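Side-chain contact in TarM (Staphylococcus aureus subsp. aureus 21178, PDB 4X7R), which belongs to the GT-B class of glycosyltransferases, in which two Rossmann-like domains face each other, and carries an additional large antiparallel beta sheet: residues V188-V193 with K197-N202. The protein carries 1 engineered substitution. Numbering follows the deposited sequence.
Sequences VGKTYV and KKEFKN. With ZDO (methyl 2-deoxy-6-O-sulfo-2-(sulfoamino)-alpha-D-glucopyranoside), chain C.
Thr191 and Phe200 form an antiparallel hydrogen-bonded pair, joined by backbone bonds in both directions, the shorter from Phe200 N to Thr191 O at 2.7 Å. Two residues on, Val193 N reaches Lys198 O nearly straight (169° at the hydrogen), while the return bond from Lys198 N to Val193 O is longer, 3.2 Å, and more bent. There Val193 is opposed by two residues, Lys197 and Lys198, a G1 beta bulge, with Lys197 in a left-handed backbone conformation. The Tyr192 ring lies against the Lys197-Lys198 backbone, swung there by a chi1 of -176° that sets CG anti to the backbone N: CE1 lies 3.6 Å from Lys197 C, and Lys197 O sits at the ring edge in its plane. The Lys197 side chain leaves from beside the tyrosine hydroxyl, its CB and CG touching OH, and heads the same way as the ring. Glu199, across from Tyr192, leans instead on Lys190. Glu199 OE1 is 3.4 Å from Lys190 CE. The salt bridge between Glu199 OE1 and Lys190 NZ is long, 3.7 Å, so aliphatic contact makes up much of this exposed pairing. On the other face, Val193 CG2 meets Phe200 CE1 at 3.8 Å, the methyl approaching the ring obliquely; helix 203-214 covers them with Leu206, and Tyr209 meets the phenylalanine ring. At the far end Asn202 packs CB against Val188 O, and its CA-H points at Gly189 O. Asn202 is the N-cap of helix 203-214: its OD1 accepts from Ala205 N, which holds the amide, and Asn202 ND2 lies 3.3 Å from sulfate oxygen OS2 of the bound ZDO. The arrangement is a beta hairpin closing the long antiparallel sheet at strand 198-200, and its end supplies Asn202 to the glycan pocket.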
ATOM      1  N   VAL A 188      14.109 -15.432  -2.328  1.00 45.96           N
ATOM      2  CA  VAL A 188      15.470 -15.073  -1.976  1.00 45.12           C
ATOM      3  C   VAL A 188      16.096 -16.178  -1.117  1.00 47.86           C
ATOM      4  O   VAL A 188      15.529 -16.595  -0.107  1.00 49.21           O
ATOM      5  CB  VAL A 188      15.528 -13.667  -1.310  1.00 47.71           C
ATOM      6  CG1 VAL A 188      16.950 -13.291  -0.908  1.00 46.78           C
ATOM      7  CG2 VAL A 188      14.928 -12.599  -2.217  1.00 47.19           C
ATOM      8  N   GLY A 189      17.265 -16.620  -1.529  1.00 43.11           N
ATOM      9  CA  GLY A 189      18.034 -17.634  -0.828  1.00 42.79           C
ATOM     10  C   GLY A 189      19.112 -16.991   0.014  1.00 43.81           C
ATOM     11  O   GLY A 189      18.910 -15.907   0.573  1.00 41.31           O
ATOM     12  N   LYS A 190      20.286 -17.636   0.073  1.00 41.45           N
ATOM     13  CA  LYS A 190      21.432 -17.140   0.840  1.00 40.73           C
ATOM     14  C   LYS A 190      21.778 -15.713   0.430  1.00 41.80           C
ATOM     15  O   LYS A 190      21.948 -15.432  -0.758  1.00 41.34           O
ATOM     16  CB  LYS A 190      22.641 -18.078   0.666  1.00 45.30           C
ATOM     17  CG  LYS A 190      23.377 -18.360   1.955  1.00 63.20           C
ATOM     18  CD  LYS A 190      24.330 -19.537   1.786  1.00 70.10           C
ATOM     19  CE  LYS A 190      24.752 -20.104   3.120  1.00 79.06           C
ATOM     20  NZ  LYS A 190      25.821 -21.131   2.987  1.00 78.15           N
ATOM     21  N   THR A 191      21.806 -14.809   1.411  1.00 38.47           N
ATOM     22  CA  THR A 191      22.102 -13.399   1.236  1.00 38.23           C
ATOM     23  C   THR A 191      23.389 -13.059   1.991  1.00 42.56           C
ATOM     24  O   THR A 191      23.503 -13.356   3.186  1.00 41.64           O
ATOM     25  CB  THR A 191      20.917 -12.546   1.757  1.00 37.15           C
ATOM     26  OG1 THR A 191      19.773 -12.834   0.962  1.00 39.78           O
ATOM     27  CG2 THR A 191      21.213 -11.018   1.734  1.00 28.97           C
ATOM     28  N   TYR A 192      24.301 -12.358   1.314  1.00 37.43           N
ATOM     29  CA  TYR A 192      25.571 -11.935   1.910  1.00 35.50           C
ATOM     30  C   TYR A 192      25.609 -10.430   1.984  1.00 36.93           C
ATOM     31  O   TYR A 192      25.496  -9.742   0.968  1.00 36.52           O
ATOM     32  CB  TYR A 192      26.780 -12.467   1.113  1.00 36.25           C
ATOM     33  CG  TYR A 192      28.137 -12.146   1.712  1.00 37.41           C
ATOM     34  CD1 TYR A 192      28.389 -12.344   3.070  1.00 39.90           C
ATOM     35  CD2 TYR A 192      29.191 -11.716   0.908  1.00 37.78           C
ATOM     36  CE1 TYR A 192      29.632 -12.051   3.625  1.00 41.45           C
ATOM     37  CE2 TYR A 192      30.458 -11.471   1.444  1.00 38.82           C
ATOM     38  CZ  TYR A 192      30.663 -11.606   2.811  1.00 46.42           C
ATOM     39  OH  TYR A 192      31.913 -11.398   3.350  1.00 45.19           O
ATOM     40  N   VAL A 193      25.797  -9.930   3.185  1.00 32.11           N
ATOM     41  CA  VAL A 193      25.929  -8.510   3.425  1.00 33.08           C
ATOM     42  C   VAL A 193      27.435  -8.277   3.496  1.00 38.40           C
ATOM     43  O   VAL A 193      28.083  -8.586   4.503  1.00 38.38           O
ATOM     44  CB  VAL A 193      25.141  -8.033   4.681  1.00 36.13           C
ATOM     45  CG1 VAL A 193      25.296  -6.528   4.891  1.00 36.02           C
ATOM     46  CG2 VAL A 193      23.666  -8.400   4.572  1.00 34.50           C
ATOM     47  N   LYS A 197      30.265  -8.515   6.590  1.00 54.15           N
ATOM     48  CA  LYS A 197      30.693  -9.903   6.401  1.00 54.13           C
ATOM     49  C   LYS A 197      29.724 -10.915   7.039  1.00 56.33           C
ATOM     50  O   LYS A 197      30.152 -11.962   7.537  1.00 57.99           O
ATOM     51  CB  LYS A 197      32.153 -10.162   6.876  1.00 58.39           C
ATOM     52  CG  LYS A 197      33.265  -9.250   6.326  1.00 65.77           C
ATOM     53  CD  LYS A 197      34.676  -9.956   6.352  1.00 69.94           C
ATOM     54  CE  LYS A 197      35.212 -10.363   7.734  1.00 55.80           C
ATOM     55  NZ  LYS A 197      36.648 -10.815   7.705  1.00 39.06           N
ATOM     56  N   LYS A 198      28.419 -10.630   6.988  1.00 48.94           N
ATOM     57  CA  LYS A 198      27.429 -11.543   7.546  1.00 47.79           C
ATOM     58  C   LYS A 198      26.577 -12.153   6.462  1.00 49.12           C
ATOM     59  O   LYS A 198      26.138 -11.459   5.544  1.00 46.64           O
ATOM     60  CB  LYS A 198      26.562 -10.857   8.617  1.00 49.91           C
ATOM     61  CG  LYS A 198      27.291 -10.688   9.946  1.00 66.76           C
ATOM     62  CD  LYS A 198      26.477  -9.924  10.974  1.00 79.40           C
ATOM     63  CE  LYS A 198      27.211  -9.782  12.290  1.00 95.12           C
ATOM     64  NZ  LYS A 198      28.439  -8.938  12.193  1.00108.73           N
ATOM     65  N   GLU A 199      26.348 -13.456   6.571  1.00 45.45           N
ATOM     66  CA  GLU A 199      25.505 -14.183   5.651  1.00 44.53           C
ATOM     67  C   GLU A 199      24.222 -14.601   6.342  1.00 44.59           C
ATOM     68  O   GLU A 199      24.238 -14.916   7.520  1.00 44.37           O
ATOM     69  CB  GLU A 199      26.250 -15.398   5.096  1.00 47.06           C
ATOM     70  CG  GLU A 199      25.762 -15.847   3.729  1.00 58.97           C
ATOM     71  CD  GLU A 199      26.684 -16.859   3.069  1.00 82.14           C
ATOM     72  OE1 GLU A 199      27.132 -17.801   3.766  1.00 55.81           O
ATOM     73  OE2 GLU A 199      26.969 -16.702   1.859  1.00 73.36           O
ATOM     74  N   PHE A 200      23.110 -14.604   5.604  1.00 38.80           N
ATOM     75  CA  PHE A 200      21.782 -14.965   6.118  1.00 36.94           C
ATOM     76  C   PHE A 200      21.210 -16.016   5.224  1.00 39.74           C
ATOM     77  O   PHE A 200      21.468 -15.974   4.021  1.00 39.18           O
ATOM     78  CB  PHE A 200      20.860 -13.710   6.187  1.00 37.00           C
ATOM     79  CG  PHE A 200      21.469 -12.655   7.064  1.00 36.33           C
ATOM     80  CD1 PHE A 200      22.400 -11.746   6.550  1.00 37.40           C
ATOM     81  CD2 PHE A 200      21.233 -12.652   8.430  1.00 35.21           C
ATOM     82  CE1 PHE A 200      23.033 -10.817   7.382  1.00 36.77           C
ATOM     83  CE2 PHE A 200      21.890 -11.742   9.263  1.00 37.07           C
ATOM     84  CZ  PHE A 200      22.778 -10.826   8.734  1.00 34.19           C
ATOM     85  N   LYS A 201      20.449 -16.975   5.783  1.00 38.38           N
ATOM     86  CA  LYS A 201      19.896 -18.086   4.979  1.00 39.80           C
ATOM     87  C   LYS A 201      18.864 -17.684   3.950  1.00 43.05           C
ATOM     88  O   LYS A 201      18.708 -18.365   2.944  1.00 41.89           O
ATOM     89  CB  LYS A 201      19.427 -19.273   5.851  1.00 44.30           C
ATOM     90  CG  LYS A 201      18.157 -19.042   6.656  1.00 62.60           C
ATOM     91  CD  LYS A 201      17.893 -20.202   7.604  1.00 80.97           C
ATOM     92  CE  LYS A 201      18.364 -19.863   8.996  1.00 99.79           C
ATOM     93  NZ  LYS A 201      18.379 -21.062   9.884  1.00113.59           N
ATOM     94  N   ASN A 202      18.154 -16.571   4.201  1.00 40.51           N
ATOM     95  CA  ASN A 202      17.103 -16.041   3.320  1.00 39.47           C
ATOM     96  C   ASN A 202      16.761 -14.603   3.738  1.00 37.48           C
ATOM     97  O   ASN A 202      17.357 -14.087   4.674  1.00 38.36           O
ATOM     98  CB  ASN A 202      15.851 -16.976   3.303  1.00 40.67           C
ATOM     99  CG  ASN A 202      15.294 -17.292   4.678  1.00 54.03           C
ATOM    100  OD1 ASN A 202      15.491 -16.564   5.655  1.00 53.56           O
ATOM    101  ND2 ASN A 202      14.639 -18.425   4.808  1.00 43.38           N
TER
HETATM  102  C1  ZDO C   1       8.302 -20.248  -0.309  0.82 63.29           C
HETATM  103  C1M ZDO C   1      10.305 -21.540  -0.233  0.82 63.21           C
HETATM  104  C2  ZDO C   1       7.403 -19.409  -1.250  0.82 62.12           C
HETATM  105  C3  ZDO C   1       7.868 -17.963  -1.290  0.82 61.66           C
HETATM  106  C4  ZDO C   1       8.026 -17.323   0.120  0.82 62.47           C
HETATM  107  C5  ZDO C   1       8.862 -18.271   1.040  0.82 68.57           C
HETATM  108  C6  ZDO C   1       8.878 -17.801   2.511  0.82 76.03           C
HETATM  109  O1  ZDO C   1       9.616 -20.461  -0.883  0.82 62.70           O
HETATM  110  N2  ZDO C   1       7.375 -19.948  -2.615  0.82 63.89           N
HETATM  111  S2  ZDO C   1       6.013 -21.025  -2.881  0.82 61.65           S
HETATM  112  OSA ZDO C   1       6.005 -22.079  -1.766  0.82 56.57           O
HETATM  113  OSB ZDO C   1       6.211 -21.629  -4.282  0.82 61.78           O
HETATM  114  OSC ZDO C   1       4.704 -20.229  -2.836  0.82 61.37           O
HETATM  115  O3  ZDO C   1       6.957 -17.220  -2.107  0.82 60.06           O
HETATM  116  O4  ZDO C   1       8.735 -16.086  -0.086  0.82 58.02           O
HETATM  117  O5  ZDO C   1       8.308 -19.628   1.008  0.82 67.53           O
HETATM  118  O6  ZDO C   1       9.506 -18.789   3.352  0.82 83.26           O
HETATM  119  S6  ZDO C   1      11.028 -18.850   3.609  0.82 87.94           S
HETATM  120  OS1 ZDO C   1      11.382 -20.253   4.124  0.82 89.14           O
HETATM  121  OS2 ZDO C   1      11.402 -17.819   4.679  0.82 87.00           O
HETATM  122  OS3 ZDO C   1      11.830 -18.585   2.318  0.82 86.43           O